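Local coordinates for DraIII (Deinococcus radiophilus, PDB 4L0K), which is a type II restriction endonuclease that cuts double-stranded DNA at a specific recognition sequence, probably with a ββα-metal nuclease motif of the His-Me finger superfamily, at residues P36-H45 with P133-L143; A177-T185 with V194-Q205. All coordinates share one frame; numbering follows the deposited sequence.

Contact 1 of 2, residues P36-H45 with P133-L143; sequences PFLVSLSKTH and PIPDSFTKNYL
Phe37 meets Tyr142 through its CB and CD1, with Phe37 CD1 lying 3.6 Å from Tyr142 CE2. The two rings are nearly parallel, planes 8° apart, but slid so far along one another that they barely overlap. The side chain of Leu143 crosses that of Phe37 at about a right angle, its CD2 4.0 Å from Phe37 CB. With CG set between backbone N and carbonyl carbon (chi1 54°), the Phe37 ring is laid beside both Tyr142 and Leu143; it also rests on Arg120 of helix 112-126, while Tyr142 OH is hydrogen-bonded to Gln23 and Arg120. Next to it Pro36 CB touches Phe138 CZ at 3.8 Å, and the methyl CG2 of Thr139 sits 3.3 Å from the carbonyl O of Phe37. This end is closely packed and mostly buried.

The other end is thinner and more open. Pro133 CD lies against His45 CE1 at 3.7 Å, beside the exposed Thr44. Between the two ends, water 1 donates to Pro36 O and Thr139 OG1 and accepts weakly from Ser40 N. Ser40 OG and Thr139 OG1 both donate to Asp136 OD2, though their modelled lengths are doubtfully short. Asp136 is also the N-cap of helix 137-147, its OD1 taking Thr139 N from above the carboxylate plane. Two hydroxyls and a backbone N-H directed at Asp136 would be expected to suit an ionised carboxylate.

Contact 2 of 2, residues A177-T185 with V194-Q205; sequences AAVETAHKT and VGFAHRFCNVAQ
Glu180 and Ala197 form a hydrogen-bonded pair of the antiparallel hairpin, each backbone N donating to the other's O at 2.9 Å. Ala182 and Gly195 make the next such pair, and the methyls of Ala182 and Ala197 meet, CB to CB, at 3.7 Å, on the sheet side facing helix 199-205. The side chain of Glu180 leaves from this same side. Its CB passes 3.6 Å from Asn202 ND2; the chain then runs extended (chi2 -179°) until CD lies 3.7 Å from Arg199 CD. At the tip the oxygens part. OE1 receives Asn202 ND2 at 2.9 Å in a nearly straight bond (170°), from its anti side and somewhat out of the carboxylate plane. OE2 offers its syn lone pair to Arg199 NH2 at 2.6 Å, a salt bridge in the guanidinium plane although that plane stands almost perpendicular to the carboxylate. Val203 CG1 covers the centre of one guanidinium face.

Further along, Gln205 NE2 donates to His183 O at 3.1 Å and also to Lys208 O, tying the far end of the helix to the strand. Phe200, turned away from the sheet, packs on Lys208 and Trp216 of the second subunit. An alanine in place of Glu180 would probably leave Arg199 without its counter-charge and the Asn202 amide freer to turn. Hairpin followed by helix is the layout of a ββα-metal finger, consistent with the family; charge and amide, paired off at Glu180, help hold the helix's first turn against the strand, beside the backbone bond from Arg199 N to Ala178 O (2.8 Å).

From the N terminus, the chain first enters contact 1 at 36-45, then runs through 87 residues, half of them helical and none strand, before 133-143 closes that long loop. Helix 137-147 is the last helix before contact 2 opens at 177-185, and only the eight-residue hairpin loop separates that segment from 194-205. The two contacts stand in series, neither nested nor crossed, with centres about 23 Å apart and nearest atoms about 8 Å apart. Helix 112-126, inside the first loop, joins them: Phe37 and Leu143 pack on Thr123, Val194 and Phe196 on Leu122. Helix 46-57 is a second bridge, touching Leu41 and bonding Thr181 through Asp55.

Contact 1 of 2, residues P36-H45 with P133-L143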
loop_
_atom_site.group_PDB
_atom_site.type_symbol
_atom_site.label_atom_id
_atom_site.label_comp_id
_atom_site.label_asym_id
_atom_site.label_seq_id
_atom_site.Cartn_x
_atom_site.Cartn_y
_atom_site.Cartn_z
ATOM N N PRO A 36 18.705 26.942 -6.449
ATOM C CA PRO A 36 18.500 28.348 -6.062
ATOM C C PRO A 36 17.060 28.647 -5.632
ATOM O O PRO A 36 16.832 29.308 -4.613
ATOM C CB PRO A 36 18.850 29.122 -7.341
ATOM C CG PRO A 36 18.722 28.123 -8.462
ATOM C CD PRO A 36 19.138 26.817 -7.856
ATOM N N PHE A 37 16.104 28.121 -6.392
ATOM C CA PHE A 37 14.673 28.251 -6.095
ATOM C C PHE A 37 14.239 27.649 -4.753
ATOM O O PHE A 37 13.107 27.847 -4.322
ATOM C CB PHE A 37 13.852 27.649 -7.241
ATOM C CG PHE A 37 14.235 26.233 -7.579
ATOM C CD1 PHE A 37 15.339 25.967 -8.380
ATOM C CD2 PHE A 37 13.497 25.163 -7.086
ATOM C CE1 PHE A 37 15.701 24.668 -8.683
ATOM C CE2 PHE A 37 13.861 23.862 -7.387
ATOM C CZ PHE A 37 14.956 23.616 -8.189
ATOM N N LEU A 38 15.133 26.918 -4.090
ATOM C CA LEU A 38 14.829 26.383 -2.764
ATOM C C LEU A 38 15.461 27.155 -1.600
ATOM O O LEU A 38 15.164 26.860 -0.428
ATOM C CB LEU A 38 15.184 24.901 -2.676
ATOM C CG LEU A 38 14.104 23.976 -3.258
ATOM C CD1 LEU A 38 14.624 22.576 -3.411
ATOM C CD2 LEU A 38 12.870 24.001 -2.378
ATOM N N VAL A 39 16.289 28.160 -1.906
ATOM C CA VAL A 39 17.024 28.842 -0.835
ATOM C C VAL A 39 16.089 29.382 0.256
ATOM O O VAL A 39 16.184 28.981 1.417
ATOM C CB VAL A 39 18.000 29.944 -1.367
ATOM C CG1 VAL A 39 18.564 30.759 -0.217
ATOM C CG2 VAL A 39 19.136 29.314 -2.167
ATOM N N SER A 40 15.152 30.240 -0.125
ATOM C CA SER A 40 14.167 30.758 0.827
ATOM C C SER A 40 13.423 29.641 1.554
ATOM O O SER A 40 13.247 29.707 2.782
ATOM C CB SER A 40 13.170 31.682 0.137
ATOM O OG SER A 40 13.836 32.775 -0.466
ATOM N N LEU A 41 13.022 28.602 0.822
ATOM C CA LEU A 41 12.260 27.544 1.477
ATOM C C LEU A 41 13.137 26.848 2.529
ATOM O O LEU A 41 12.667 26.561 3.642
ATOM C CB LEU A 41 11.663 26.550 0.472
ATOM C CG LEU A 41 10.514 25.697 1.031
ATOM C CD1 LEU A 41 9.363 26.594 1.488
ATOM C CD2 LEU A 41 10.041 24.713 -0.007
ATOM N N SER A 42 14.420 26.652 2.193
ATOM C CA SER A 42 15.385 26.072 3.138
ATOM C C SER A 42 15.526 26.954 4.366
ATOM O O SER A 42 15.758 26.480 5.478
ATOM C CB SER A 42 16.770 25.926 2.502
ATOM O OG SER A 42 16.896 24.706 1.802
ATOM N N LYS A 43 15.391 28.252 4.158
ATOM C CA LYS A 43 15.496 29.173 5.269
ATOM C C LYS A 43 14.230 29.078 6.132
ATOM O O LYS A 43 14.328 29.107 7.359
ATOM C CB LYS A 43 15.748 30.601 4.759
ATOM C CG LYS A 43 16.052 31.606 5.835
ATOM C CD LYS A 43 15.348 32.927 5.559
ATOM C CE LYS A 43 15.664 33.464 4.178
ATOM N NZ LYS A 43 14.482 34.149 3.598
ATOM N N THR A 44 13.056 28.912 5.500
ATOM C CA THR A 44 11.793 28.937 6.252
ATOM C C THR A 44 11.275 27.567 6.702
ATOM O O THR A 44 10.650 27.449 7.764
ATOM C CB THR A 44 10.658 29.601 5.458
ATOM O OG1 THR A 44 10.432 28.862 4.244
ATOM C CG2 THR A 44 10.999 31.059 5.146
ATOM N N HIS A 45 11.506 26.543 5.885
ATOM C CA HIS A 45 11.026 25.199 6.200
ATOM C C HIS A 45 12.026 24.150 5.780
ATOM O O HIS A 45 11.850 23.513 4.728
ATOM C CB HIS A 45 9.699 24.909 5.497
ATOM C CG HIS A 45 8.581 25.804 5.922
ATOM N ND1 HIS A 45 8.448 27.096 5.458
ATOM C CD2 HIS A 45 7.542 25.596 6.766
ATOM C CE1 HIS A 45 7.384 27.649 6.010
ATOM N NE2 HIS A 45 6.817 26.761 6.808
ATOM N N PRO A 133 4.701 29.992 3.128
ATOM C CA PRO A 133 5.400 31.268 3.277
ATOM C C PRO A 133 5.240 32.060 1.993
ATOM O O PRO A 133 4.971 31.464 0.940
ATOM C CB PRO A 133 6.863 30.835 3.432
ATOM C CG PRO A 133 6.947 29.556 2.665
ATOM C CD PRO A 133 5.646 28.869 2.982
ATOM N N ILE A 134 5.391 33.376 2.066
ATOM C CA ILE A 134 5.479 34.157 0.844
ATOM C C ILE A 134 6.904 34.017 0.277
ATOM O O ILE A 134 7.897 34.139 0.996
ATOM C CB ILE A 134 5.020 35.634 1.052
ATOM C CG1 ILE A 134 3.490 35.717 1.074
ATOM C CG2 ILE A 134 5.511 36.539 -0.072
ATOM C CD1 ILE A 134 2.815 35.157 2.302
ATOM N N PRO A 135 6.993 33.688 -1.009
ATOM C CA PRO A 135 8.275 33.572 -1.691
ATOM C C PRO A 135 8.838 34.943 -2.058
ATOM O O PRO A 135 8.066 35.858 -2.342
ATOM C CB PRO A 135 7.908 32.812 -2.958
ATOM C CG PRO A 135 6.516 33.225 -3.233
ATOM C CD PRO A 135 5.869 33.311 -1.883
ATOM N N ASP A 136 10.164 35.069 -2.041
ATOM C CA ASP A 136 10.847 36.285 -2.472
ATOM C C ASP A 136 10.685 36.455 -3.978
ATOM O O ASP A 136 10.243 35.528 -4.659
ATOM C CB ASP A 136 12.334 36.208 -2.114
ATOM C CG ASP A 136 13.015 35.007 -2.739
ATOM O OD1 ASP A 136 13.803 35.188 -3.694
ATOM O OD2 ASP A 136 12.748 33.877 -2.284
ATOM N N SER A 137 11.062 37.619 -4.505
ATOM C CA SER A 137 10.772 37.919 -5.903
ATOM C C SER A 137 11.555 37.057 -6.886
ATOM O O SER A 137 11.027 36.692 -7.945
ATOM C CB SER A 137 10.923 39.418 -6.214
ATOM O OG SER A 137 12.087 39.965 -5.617
ATOM N N PHE A 138 12.802 36.730 -6.549
ATOM C CA PHE A 138 13.569 35.816 -7.388
ATOM C C PHE A 138 12.873 34.461 -7.537
ATOM O O PHE A 138 12.656 33.984 -8.649
ATOM C CB PHE A 138 14.969 35.573 -6.837
ATOM C CG PHE A 138 15.612 34.341 -7.406
ATOM C CD1 PHE A 138 15.704 33.178 -6.654
ATOM C CD2 PHE A 138 16.074 34.328 -8.717
ATOM C CE1 PHE A 138 16.271 32.035 -7.189
ATOM C CE2 PHE A 138 16.644 33.188 -9.259
ATOM C CZ PHE A 138 16.742 32.039 -8.492
ATOM N N THR A 139 12.537 33.844 -6.406
ATOM C CA THR A 139 11.941 32.508 -6.398
ATOM C C THR A 139 10.637 32.520 -7.170
ATOM O O THR A 139 10.432 31.703 -8.079
ATOM C CB THR A 139 11.648 32.048 -4.969
ATOM O OG1 THR A 139 12.785 32.321 -4.147
ATOM C CG2 THR A 139 11.334 30.558 -4.932
ATOM N N LYS A 140 9.781 33.477 -6.814
ATOM C CA LYS A 140 8.494 33.675 -7.472
ATOM C C LYS A 140 8.626 33.798 -8.989
ATOM O O LYS A 140 7.967 33.063 -9.731
ATOM C CB LYS A 140 7.789 34.912 -6.914
ATOM C CG LYS A 140 6.484 35.245 -7.624
ATOM C CD LYS A 140 5.635 36.202 -6.794
ATOM C CE LYS A 140 4.228 36.350 -7.364
ATOM N NZ LYS A 140 4.224 36.998 -8.701
ATOM N N ASN A 141 9.479 34.716 -9.449
ATOM C CA ASN A 141 9.572 34.987 -10.881
ATOM C C ASN A 141 10.198 33.845 -11.649
ATOM O O ASN A 141 9.756 33.496 -12.753
ATOM C CB ASN A 141 10.307 36.302 -11.140
ATOM C CG ASN A 141 9.530 37.492 -10.620
ATOM O OD1 ASN A 141 8.299 37.545 -10.743
ATOM N ND2 ASN A 141 10.230 38.431 -9.997
ATOM N N TYR A 142 11.224 33.260 -11.045
ATOM C CA TYR A 142 11.916 32.116 -11.615
ATOM C C TYR A 142 10.955 30.928 -11.826
ATOM O O TYR A 142 10.863 30.373 -12.930
ATOM C CB TYR A 142 13.054 31.730 -10.680
ATOM C CG TYR A 142 13.802 30.475 -11.050
ATOM C CD1 TYR A 142 14.982 30.542 -11.784
ATOM C CD2 TYR A 142 13.358 29.221 -10.625
ATOM C CE1 TYR A 142 15.683 29.404 -12.102
ATOM C CE2 TYR A 142 14.053 28.074 -10.944
ATOM C CZ TYR A 142 15.218 28.175 -11.679
ATOM O OH TYR A 142 15.916 27.040 -11.997
ATOM N N LEU A 143 10.243 30.540 -10.768
ATOM C CA LEU A 143 9.301 29.417 -10.859
ATOM C C LEU A 143 8.100 29.728 -11.759
ATOM O O LEU A 143 7.681 28.881 -12.554
ATOM C CB LEU A 143 8.847 28.963 -9.462
ATOM C CG LEU A 143 10.005 28.369 -8.652
ATOM C CD1 LEU A 143 9.622 28.152 -7.206
ATOM C CD2 LEU A 143 10.508 27.065 -9.287
HETATM O O HOH W 1 14.846 30.711 -3.415
#

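Contact 2 of 2, residues A177-T185 with V194-Q205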
loop_
_atom_site.group_PDB
_atom_site.type_symbol
_atom_site.label_atom_id
_atom_site.label_comp_id
_atom_site.label_asym_id
_atom_site.label_seq_id
_atom_site.Cartn_x
_atom_site.Cartn_y
_atom_site.Cartn_z
ATOM N N ALA A 177 4.888 11.024 5.581
ATOM C CA ALA A 177 4.039 11.699 6.555
ATOM C C ALA A 177 2.564 11.549 6.179
ATOM O O ALA A 177 2.129 10.482 5.728
ATOM C CB ALA A 177 4.416 13.181 6.646
ATOM N N ALA A 178 1.794 12.617 6.370
ATOM C CA ALA A 178 0.416 12.650 5.896
ATOM C C ALA A 178 0.376 13.007 4.395
ATOM O O ALA A 178 -0.559 12.640 3.693
ATOM C CB ALA A 178 -0.418 13.632 6.735
ATOM N N VAL A 179 1.421 13.678 3.900
ATOM C CA VAL A 179 1.515 14.059 2.475
ATOM C C VAL A 179 2.722 13.437 1.758
ATOM O O VAL A 179 3.780 13.284 2.333
ATOM C CB VAL A 179 1.468 15.611 2.291
ATOM C CG1 VAL A 179 1.856 16.007 0.904
ATOM C CG2 VAL A 179 0.063 16.103 2.549
ATOM N N GLU A 180 2.536 13.046 0.505
ATOM C CA GLU A 180 3.578 12.402 -0.280
ATOM C C GLU A 180 3.593 13.011 -1.659
ATOM O O GLU A 180 2.663 13.743 -2.039
ATOM C CB GLU A 180 3.329 10.886 -0.400
ATOM C CG GLU A 180 3.316 10.196 0.943
ATOM C CD GLU A 180 3.098 8.700 0.858
ATOM O OE1 GLU A 180 2.433 8.220 -0.086
ATOM O OE2 GLU A 180 3.601 7.998 1.751
ATOM N N THR A 181 4.657 12.715 -2.400
ATOM C CA THR A 181 4.759 13.126 -3.783
ATOM C C THR A 181 3.971 12.170 -4.656
ATOM O O THR A 181 4.083 10.961 -4.521
ATOM C CB THR A 181 6.232 13.183 -4.242
ATOM O OG1 THR A 181 6.845 14.366 -3.715
ATOM C CG2 THR A 181 6.313 13.227 -5.747
ATOM N N ALA A 182 3.170 12.713 -5.559
ATOM C CA ALA A 182 2.351 11.880 -6.424
ATOM C C ALA A 182 2.827 11.922 -7.866
ATOM O O ALA A 182 3.366 12.940 -8.338
ATOM C CB ALA A 182 0.893 12.305 -6.336
ATOM N N HIS A 183 2.604 10.799 -8.542
ATOM C CA HIS A 183 2.781 10.652 -9.976
ATOM C C HIS A 183 1.442 10.361 -10.621
ATOM O O HIS A 183 0.856 9.301 -10.402
ATOM C CB HIS A 183 3.770 9.524 -10.264
ATOM C CG HIS A 183 5.143 9.812 -9.752
ATOM N ND1 HIS A 183 5.487 9.664 -8.425
ATOM C CD2 HIS A 183 6.237 10.309 -10.373
ATOM C CE1 HIS A 183 6.743 10.025 -8.256
ATOM N NE2 HIS A 183 7.224 10.420 -9.423
ATOM N N LYS A 184 0.962 11.309 -11.420
ATOM C CA LYS A 184 -0.368 11.217 -12.017
ATOM C C LYS A 184 -0.490 9.995 -12.914
ATOM O O LYS A 184 -1.543 9.371 -12.988
ATOM C CB LYS A 184 -0.697 12.478 -12.820
ATOM C CG LYS A 184 -0.812 13.738 -12.005
ATOM C CD LYS A 184 -0.883 14.964 -12.931
ATOM C CE LYS A 184 -0.354 16.208 -12.224
ATOM N NZ LYS A 184 -0.383 17.396 -13.132
ATOM N N THR A 185 0.590 9.684 -13.620
ATOM C CA THR A 185 0.663 8.475 -14.416
ATOM C C THR A 185 1.875 7.719 -13.907
ATOM O O THR A 185 2.926 8.319 -13.710
ATOM C CB THR A 185 0.810 8.794 -15.917
ATOM O OG1 THR A 185 -0.466 9.159 -16.450
ATOM C CG2 THR A 185 1.343 7.587 -16.688
ATOM N N VAL A 194 4.000 15.361 -11.879
ATOM C CA VAL A 194 4.091 15.261 -10.414
ATOM C C VAL A 194 3.275 16.275 -9.638
ATOM O O VAL A 194 2.938 17.343 -10.152
ATOM C CB VAL A 194 5.545 15.275 -9.883
ATOM C CG1 VAL A 194 6.270 14.013 -10.328
ATOM C CG2 VAL A 194 6.281 16.562 -10.319
ATOM N N GLY A 195 2.964 15.923 -8.393
ATOM C CA GLY A 195 2.316 16.865 -7.501
ATOM C C GLY A 195 2.320 16.367 -6.075
ATOM O O GLY A 195 3.147 15.552 -5.721
ATOM N N PHE A 196 1.386 16.835 -5.258
ATOM C CA PHE A 196 1.259 16.318 -3.903
ATOM C C PHE A 196 -0.053 15.553 -3.720
ATOM O O PHE A 196 -1.068 15.840 -4.397
ATOM C CB PHE A 196 1.368 17.454 -2.879
ATOM C CG PHE A 196 2.701 18.176 -2.900
ATOM C CD1 PHE A 196 3.885 17.479 -2.789
ATOM C CD2 PHE A 196 2.749 19.551 -3.023
ATOM C CE1 PHE A 196 5.100 18.136 -2.809
ATOM C CE2 PHE A 196 3.968 20.233 -3.043
ATOM C CZ PHE A 196 5.148 19.512 -2.942
ATOM N N ALA A 197 -0.025 14.572 -2.817
ATOM C CA ALA A 197 -1.216 13.775 -2.494
ATOM C C ALA A 197 -1.215 13.361 -1.029
ATOM O O ALA A 197 -0.151 13.113 -0.457
ATOM C CB ALA A 197 -1.278 12.542 -3.365
ATOM N N HIS A 198 -2.400 13.294 -0.420
ATOM C CA HIS A 198 -2.547 12.599 0.854
ATOM C C HIS A 198 -1.964 11.204 0.749
ATOM O O HIS A 198 -2.091 10.548 -0.292
ATOM C CB HIS A 198 -4.020 12.423 1.229
ATOM C CG HIS A 198 -4.737 13.704 1.457
ATOM N ND1 HIS A 198 -5.600 14.241 0.531
ATOM C CD2 HIS A 198 -4.697 14.574 2.496
ATOM C CE1 HIS A 198 -6.075 15.385 0.998
ATOM N NE2 HIS A 198 -5.541 15.610 2.185
ATOM N N ARG A 199 -1.348 10.757 1.837
ATOM C CA ARG A 199 -0.852 9.391 1.947
ATOM C C ARG A 199 -1.932 8.400 1.524
ATOM O O ARG A 199 -1.712 7.579 0.630
ATOM C CB ARG A 199 -0.426 9.121 3.383
ATOM C CG ARG A 199 -0.287 7.659 3.728
ATOM C CD ARG A 199 1.123 7.177 3.549
ATOM N NE ARG A 199 1.185 5.721 3.650
ATOM C CZ ARG A 199 2.145 4.966 3.122
ATOM N NH1 ARG A 199 2.097 3.649 3.274
ATOM N NH2 ARG A 199 3.146 5.521 2.440
ATOM N N PHE A 200 -3.113 8.512 2.125
ATOM C CA PHE A 200 -4.200 7.600 1.787
ATOM C C PHE A 200 -4.464 7.548 0.279
ATOM O O PHE A 200 -4.545 6.462 -0.312
ATOM C CB PHE A 200 -5.511 7.939 2.524
ATOM C CG PHE A 200 -6.634 7.000 2.168
ATOM C CD1 PHE A 200 -6.811 5.806 2.875
ATOM C CD2 PHE A 200 -7.463 7.269 1.087
ATOM C CE1 PHE A 200 -7.821 4.905 2.520
ATOM C CE2 PHE A 200 -8.478 6.375 0.725
ATOM C CZ PHE A 200 -8.650 5.187 1.441
ATOM N N CYS A 201 -4.619 8.722 -0.323
ATOM C CA CYS A 201 -5.016 8.818 -1.727
ATOM C C CYS A 201 -3.907 8.248 -2.613
ATOM O O CYS A 201 -4.156 7.531 -3.591
ATOM C CB CYS A 201 -5.310 10.284 -2.107
ATOM S SG CYS A 201 -6.532 11.185 -1.055
ATOM N N ASN A 202 -2.675 8.568 -2.238
ATOM C CA ASN A 202 -1.506 8.067 -2.934
ATOM C C ASN A 202 -1.386 6.539 -2.888
ATOM O O ASN A 202 -1.121 5.922 -3.915
ATOM C CB ASN A 202 -0.232 8.712 -2.392
ATOM C CG ASN A 202 0.897 8.675 -3.388
ATOM O OD1 ASN A 202 0.668 8.706 -4.590
ATOM N ND2 ASN A 202 2.121 8.608 -2.894
ATOM N N VAL A 203 -1.589 5.912 -1.731
ATOM C CA VAL A 203 -1.560 4.442 -1.753
ATOM C C VAL A 203 -2.792 3.823 -2.444
ATOM O O VAL A 203 -2.653 2.812 -3.111
ATOM C CB VAL A 203 -1.193 3.758 -0.400
ATOM C CG1 VAL A 203 -0.422 4.698 0.537
ATOM C CG2 VAL A 203 -2.389 3.164 0.258
ATOM N N ALA A 204 -3.963 4.465 -2.359
ATOM C CA ALA A 204 -5.141 3.941 -3.061
ATOM C C ALA A 204 -4.915 3.880 -4.573
ATOM O O ALA A 204 -5.281 2.904 -5.228
ATOM C CB ALA A 204 -6.415 4.773 -2.741
ATOM N N GLN A 205 -4.319 4.937 -5.123
ATOM C CA GLN A 205 -4.120 5.019 -6.564
ATOM C C GLN A 205 -3.255 3.866 -7.086
ATOM O O GLN A 205 -3.468 3.377 -8.199
ATOM C CB GLN A 205 -3.507 6.379 -6.925
ATOM C CG GLN A 205 -3.363 6.655 -8.407
ATOM C CD GLN A 205 -2.274 7.699 -8.695
ATOM O OE1 GLN A 205 -1.787 8.368 -7.790
ATOM N NE2 GLN A 205 -1.887 7.821 -9.954
HETATM O O HOH W 2 0.396 19.055 -10.732
#